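Local coordinates for glutathione S-transferase-like protein (Methylobacillus flagellatus, PDB 4GLT), which binds glutathione and probably acts as a transferase of the glutathione S-transferase family, at residues Arg157-Trp168 against Gln200-Met211. Residues are numbered along the deposited sequence; the frame is centred on the assembly and turned at random.
Sequences RRMDQDLEKRKW and QYPNLARHYAAM
Asp-160 swings its carboxylate over the start of helix 202-211, with CG anti to the backbone N (chi1 -175°), and OD2 accepts the N-H of Leu-204 at 3.3 Å, nearly in line with the C-O bond. An acid suits this place because the first turn of a helix offers amide hydrogens that no preceding turn can satisfy. Tyr-201, the N-cap residue, turns a ring edge to CG of Asp-160 and, through CE1, to CG of Arg-157. From the first helical turn Asn-203 reaches back, its ND2 making a weak bond of 2.8 Å to the carbonyl O of Asp-160. With an alanine here in place of the acid, the Leu-204 N-H would probably lose its acceptor and a gap would open beside Tyr-201.

Farther along, Arg-206, bent at chi3, ties down the chain leaving helix 142-162, its long two-pronged guanidinium reaching two carbonyls at once. NH2 donates in the guanidinium plane to Leu-163 O (3.0 Å). NH1 takes Arg-166 O at 3.1 Å. Apolar branches suit the buried side, where Leu-163 CD1 meets Leu-204 CD2 at 3.5 Å. Trp-168, broad enough to touch several residues, sets its six-membered ring offset edge-to-face on His-207, planes at 90°; Met-211 SD comes obliquely to the Trp-168 ring near CZ3, a Met-aromatic contact.

Segments 157-162 and 202-211 cross at 77° within the all-helical C-terminal domain; His-207 NE2 bonds Asp-178 of helix 176-191, and Met-159 packs on that helix and on helix 106-133.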
loop_
_atom_site.group_PDB
_atom_site.type_symbol
_atom_site.label_atom_id
_atom_site.label_comp_id
_atom_site.label_asym_id
_atom_site.label_seq_id
_atom_site.Cartn_x
_atom_site.Cartn_y
_atom_site.Cartn_z
ATOM N N ARG A 157 -6.401 6.780 17.999
ATOM C CA ARG A 157 -6.631 6.305 19.357
ATOM C C ARG A 157 -5.817 5.055 19.604
ATOM O O ARG A 157 -5.227 4.889 20.669
ATOM C CB ARG A 157 -8.113 6.029 19.611
ATOM C CG ARG A 157 -8.939 7.292 19.786
ATOM C CD ARG A 157 -10.261 7.023 20.486
ATOM N NE ARG A 157 -10.817 8.251 21.050
ATOM C CZ ARG A 157 -11.999 8.334 21.651
ATOM N NH1 ARG A 157 -12.763 7.258 21.769
ATOM N NH2 ARG A 157 -12.418 9.498 22.133
ATOM N N ARG A 158 -5.779 4.178 18.609
ATOM C CA ARG A 158 -5.032 2.937 18.734
ATOM C C ARG A 158 -3.542 3.215 18.868
ATOM O O ARG A 158 -2.885 2.697 19.767
ATOM C CB ARG A 158 -5.296 2.027 17.535
ATOM C CG ARG A 158 -4.459 0.758 17.522
ATOM C CD ARG A 158 -4.866 -0.161 18.664
ATOM N NE ARG A 158 -3.999 -1.335 18.787
ATOM C CZ ARG A 158 -4.357 -2.464 19.395
ATOM N NH1 ARG A 158 -5.568 -2.576 19.925
ATOM N NH2 ARG A 158 -3.513 -3.484 19.473
ATOM N N MET A 159 -2.996 4.018 17.963
ATOM C CA MET A 159 -1.586 4.350 18.057
ATOM C C MET A 159 -1.298 4.931 19.437
ATOM O O MET A 159 -0.367 4.504 20.130
ATOM C CB MET A 159 -1.182 5.305 16.939
ATOM C CG MET A 159 -1.007 4.604 15.601
ATOM S SD MET A 159 -0.823 5.710 14.192
ATOM C CE MET A 159 -0.645 4.528 12.859
ATOM N N ASP A 160 -2.135 5.873 19.855
ATOM C CA ASP A 160 -1.923 6.554 21.118
ATOM C C ASP A 160 -1.910 5.601 22.308
ATOM O O ASP A 160 -1.150 5.804 23.249
ATOM C CB ASP A 160 -2.954 7.660 21.342
ATOM C CG ASP A 160 -2.667 8.467 22.599
ATOM O OD1 ASP A 160 -3.497 8.434 23.529
ATOM O OD2 ASP A 160 -1.599 9.114 22.664
ATOM N N GLN A 161 -2.749 4.570 22.270
ATOM C CA GLN A 161 -2.751 3.559 23.326
ATOM C C GLN A 161 -1.482 2.719 23.284
ATOM O O GLN A 161 -0.953 2.316 24.319
ATOM C CB GLN A 161 -3.965 2.645 23.197
ATOM C CG GLN A 161 -5.249 3.239 23.733
ATOM C CD GLN A 161 -6.463 2.710 23.001
ATOM O OE1 GLN A 161 -7.556 2.633 23.562
ATOM N NE2 GLN A 161 -6.278 2.338 21.732
ATOM N N ASP A 162 -1.000 2.457 22.076
ATOM C CA ASP A 162 0.172 1.620 21.902
ATOM C C ASP A 162 1.464 2.295 22.337
ATOM O O ASP A 162 2.494 1.639 22.475
ATOM C CB ASP A 162 0.258 1.143 20.458
ATOM C CG ASP A 162 -0.827 0.158 20.129
ATOM O OD1 ASP A 162 -1.555 -0.227 21.062
ATOM O OD2 ASP A 162 -0.958 -0.235 18.957
ATOM N N LEU A 163 1.407 3.600 22.575
ATOM C CA LEU A 163 2.604 4.349 22.941
ATOM C C LEU A 163 2.589 4.777 24.400
ATOM O O LEU A 163 3.375 5.624 24.816
ATOM C CB LEU A 163 2.780 5.566 22.031
ATOM C CG LEU A 163 3.149 5.270 20.580
ATOM C CD1 LEU A 163 3.164 6.556 19.765
ATOM C CD2 LEU A 163 4.490 4.554 20.487
ATOM N N GLU A 164 1.694 4.180 25.177
ATOM C CA GLU A 164 1.619 4.479 26.593
ATOM C C GLU A 164 2.989 4.457 27.238
ATOM O O GLU A 164 3.464 5.478 27.744
ATOM C CB GLU A 164 0.695 3.497 27.312
ATOM C CG GLU A 164 -0.705 4.037 27.544
ATOM C CD GLU A 164 -0.713 5.237 28.475
ATOM O OE1 GLU A 164 0.189 5.333 29.336
ATOM O OE2 GLU A 164 -1.624 6.082 28.346
ATOM N N LYS A 165 3.625 3.291 27.219
ATOM C CA LYS A 165 4.849 3.100 27.989
ATOM C C LYS A 165 6.023 2.836 27.069
ATOM O O LYS A 165 6.897 2.025 27.383
ATOM C CB LYS A 165 4.691 1.922 28.950
ATOM C CG LYS A 165 3.254 1.478 29.163
ATOM C CD LYS A 165 3.213 0.152 29.904
ATOM C CE LYS A 165 4.017 -0.901 29.159
ATOM N NZ LYS A 165 4.254 -2.110 29.993
ATOM N N ARG A 166 6.041 3.524 25.934
ATOM C CA ARG A 166 7.033 3.265 24.904
ATOM C C ARG A 166 7.779 4.537 24.505
ATOM O O ARG A 166 7.188 5.614 24.393
ATOM C CB ARG A 166 6.362 2.658 23.663
ATOM C CG ARG A 166 5.472 1.447 23.923
ATOM C CD ARG A 166 5.382 0.572 22.676
ATOM N NE ARG A 166 4.092 -0.105 22.528
ATOM C CZ ARG A 166 3.798 -1.295 23.049
ATOM N NH1 ARG A 166 2.594 -1.825 22.854
ATOM N NH2 ARG A 166 4.701 -1.952 23.768
ATOM N N LYS A 167 9.094 4.458 24.368
ATOM C CA LYS A 167 9.823 5.553 23.753
ATOM C C LYS A 167 9.530 5.681 22.253
ATOM O O LYS A 167 9.242 6.760 21.758
ATOM C CB LYS A 167 11.324 5.403 23.995
ATOM C CG LYS A 167 11.730 5.248 25.459
ATOM C CD LYS A 167 11.122 6.324 26.343
ATOM C CE LYS A 167 11.895 6.489 27.638
ATOM N NZ LYS A 167 11.781 5.307 28.536
ATOM N N TRP A 168 9.543 4.544 21.563
ATOM C CA TRP A 168 9.381 4.456 20.111
ATOM C C TRP A 168 8.403 3.333 19.837
ATOM O O TRP A 168 8.057 2.594 20.746
ATOM C CB TRP A 168 10.699 4.158 19.394
ATOM C CG TRP A 168 11.730 5.244 19.426
ATOM C CD1 TRP A 168 12.947 5.186 20.022
ATOM C CD2 TRP A 168 11.650 6.532 18.813
ATOM N NE1 TRP A 168 13.626 6.353 19.831
ATOM C CE2 TRP A 168 12.850 7.200 19.094
ATOM C CE3 TRP A 168 10.678 7.187 18.061
ATOM C CZ2 TRP A 168 13.105 8.486 18.648
ATOM C CZ3 TRP A 168 10.933 8.461 17.623
ATOM C CH2 TRP A 168 12.136 9.099 17.918
ATOM N N GLN A 200 -5.365 15.696 22.617
ATOM C CA GLN A 200 -6.206 14.513 22.789
ATOM C C GLN A 200 -5.375 13.232 22.870
ATOM O O GLN A 200 -5.774 12.262 23.514
ATOM C CB GLN A 200 -7.208 14.392 21.639
ATOM C CG GLN A 200 -7.698 15.718 21.077
ATOM C CD GLN A 200 -9.018 15.574 20.339
ATOM O OE1 GLN A 200 -9.656 14.521 20.395
ATOM N NE2 GLN A 200 -9.438 16.633 19.650
ATOM N N TYR A 201 -4.224 13.232 22.211
ATOM C CA TYR A 201 -3.367 12.057 22.185
ATOM C C TYR A 201 -1.981 12.446 22.672
ATOM O O TYR A 201 -1.101 12.772 21.870
ATOM C CB TYR A 201 -3.295 11.479 20.768
ATOM C CG TYR A 201 -4.642 11.318 20.082
ATOM C CD1 TYR A 201 -5.474 10.242 20.373
ATOM C CD2 TYR A 201 -5.078 12.241 19.138
ATOM C CE1 TYR A 201 -6.704 10.091 19.748
ATOM C CE2 TYR A 201 -6.303 12.100 18.508
ATOM C CZ TYR A 201 -7.113 11.025 18.819
ATOM O OH TYR A 201 -8.332 10.882 18.190
ATOM N N PRO A 202 -1.783 12.415 23.997
ATOM C CA PRO A 202 -0.550 12.897 24.614
ATOM C C PRO A 202 0.681 12.081 24.239
ATOM O O PRO A 202 1.750 12.654 24.030
ATOM C CB PRO A 202 -0.837 12.799 26.122
ATOM C CG PRO A 202 -1.972 11.840 26.249
ATOM C CD PRO A 202 -2.783 11.998 24.995
ATOM N N ASN A 203 0.542 10.760 24.153
ATOM C CA ASN A 203 1.656 9.920 23.722
ATOM C C ASN A 203 2.092 10.260 22.292
ATOM O O ASN A 203 3.275 10.313 21.992
ATOM C CB ASN A 203 1.298 8.436 23.823
ATOM C CG ASN A 203 0.884 8.029 25.221
ATOM O OD1 ASN A 203 1.657 8.154 26.175
ATOM N ND2 ASN A 203 -0.336 7.517 25.349
ATOM N N LEU A 204 1.127 10.488 21.414
ATOM C CA LEU A 204 1.433 10.799 20.023
ATOM C C LEU A 204 2.123 12.155 19.898
ATOM O O LEU A 204 3.111 12.290 19.184
ATOM C CB LEU A 204 0.171 10.757 19.157
ATOM C CG LEU A 204 -0.368 9.397 18.690
ATOM C CD1 LEU A 204 -1.445 9.578 17.621
ATOM C CD2 LEU A 204 0.752 8.518 18.155
ATOM N N ALA A 205 1.599 13.154 20.601
ATOM C CA ALA A 205 2.208 14.480 20.609
ATOM C C ALA A 205 3.645 14.417 21.136
ATOM O O ALA A 205 4.538 15.072 20.598
ATOM C CB ALA A 205 1.371 15.444 21.435
ATOM N N ARG A 206 3.860 13.623 22.183
ATOM C CA ARG A 206 5.209 13.359 22.687
ATOM C C ARG A 206 6.112 12.714 21.636
ATOM O O ARG A 206 7.289 13.061 21.511
ATOM C CB ARG A 206 5.156 12.448 23.906
ATOM C CG ARG A 206 6.473 11.732 24.170
ATOM C CD ARG A 206 6.548 11.198 25.596
ATOM N NE ARG A 206 5.417 10.328 25.906
ATOM C CZ ARG A 206 5.324 9.059 25.518
ATOM N NH1 ARG A 206 6.297 8.507 24.800
ATOM N NH2 ARG A 206 4.256 8.340 25.840
ATOM N N HIS A 207 5.561 11.755 20.901
ATOM C CA HIS A 207 6.296 11.098 19.834
ATOM C C HIS A 207 6.617 12.134 18.767
ATOM O O HIS A 207 7.749 12.232 18.299
ATOM C CB HIS A 207 5.456 9.967 19.243
ATOM C CG HIS A 207 6.186 9.121 18.241
ATOM N ND1 HIS A 207 6.262 9.443 16.900
ATOM C CD2 HIS A 207 6.859 7.954 18.386
ATOM C CE1 HIS A 207 6.952 8.513 16.265
ATOM N NE2 HIS A 207 7.333 7.602 17.146
ATOM N N TYR A 208 5.605 12.910 18.392
ATOM C CA TYR A 208 5.750 13.942 17.376
ATOM C C TYR A 208 6.800 14.952 17.806
ATOM O O TYR A 208 7.524 15.512 16.980
ATOM C CB TYR A 208 4.413 14.649 17.142
ATOM C CG TYR A 208 4.393 15.520 15.907
ATOM C CD1 TYR A 208 4.559 14.968 14.644
ATOM C CD2 TYR A 208 4.197 16.890 16.001
ATOM C CE1 TYR A 208 4.536 15.760 13.509
ATOM C CE2 TYR A 208 4.173 17.689 14.873
ATOM C CZ TYR A 208 4.344 17.119 13.628
ATOM O OH TYR A 208 4.319 17.909 12.500
ATOM N N ALA A 209 6.873 15.180 19.113
ATOM C CA ALA A 209 7.885 16.057 19.672
ATOM C C ALA A 209 9.273 15.526 19.341
ATOM O O ALA A 209 10.060 16.202 18.679
ATOM C CB ALA A 209 7.705 16.185 21.175
ATOM N N ALA A 210 9.571 14.312 19.803
ATOM C CA ALA A 210 10.829 13.650 19.463
ATOM C C ALA A 210 11.156 13.751 17.964
ATOM O O ALA A 210 12.272 14.092 17.589
ATOM C CB ALA A 210 10.787 12.194 19.897
ATOM N N MET A 211 10.178 13.440 17.117
ATOM C CA MET A 211 10.357 13.476 15.661
ATOM C C MET A 211 10.703 14.865 15.120
ATOM O O MET A 211 11.578 15.013 14.267
ATOM C CB MET A 211 9.093 12.965 14.961
ATOM C CG MET A 211 8.748 11.516 15.266
ATOM S SD MET A 211 9.986 10.359 14.652
ATOM C CE MET A 211 10.122 10.912 12.957
#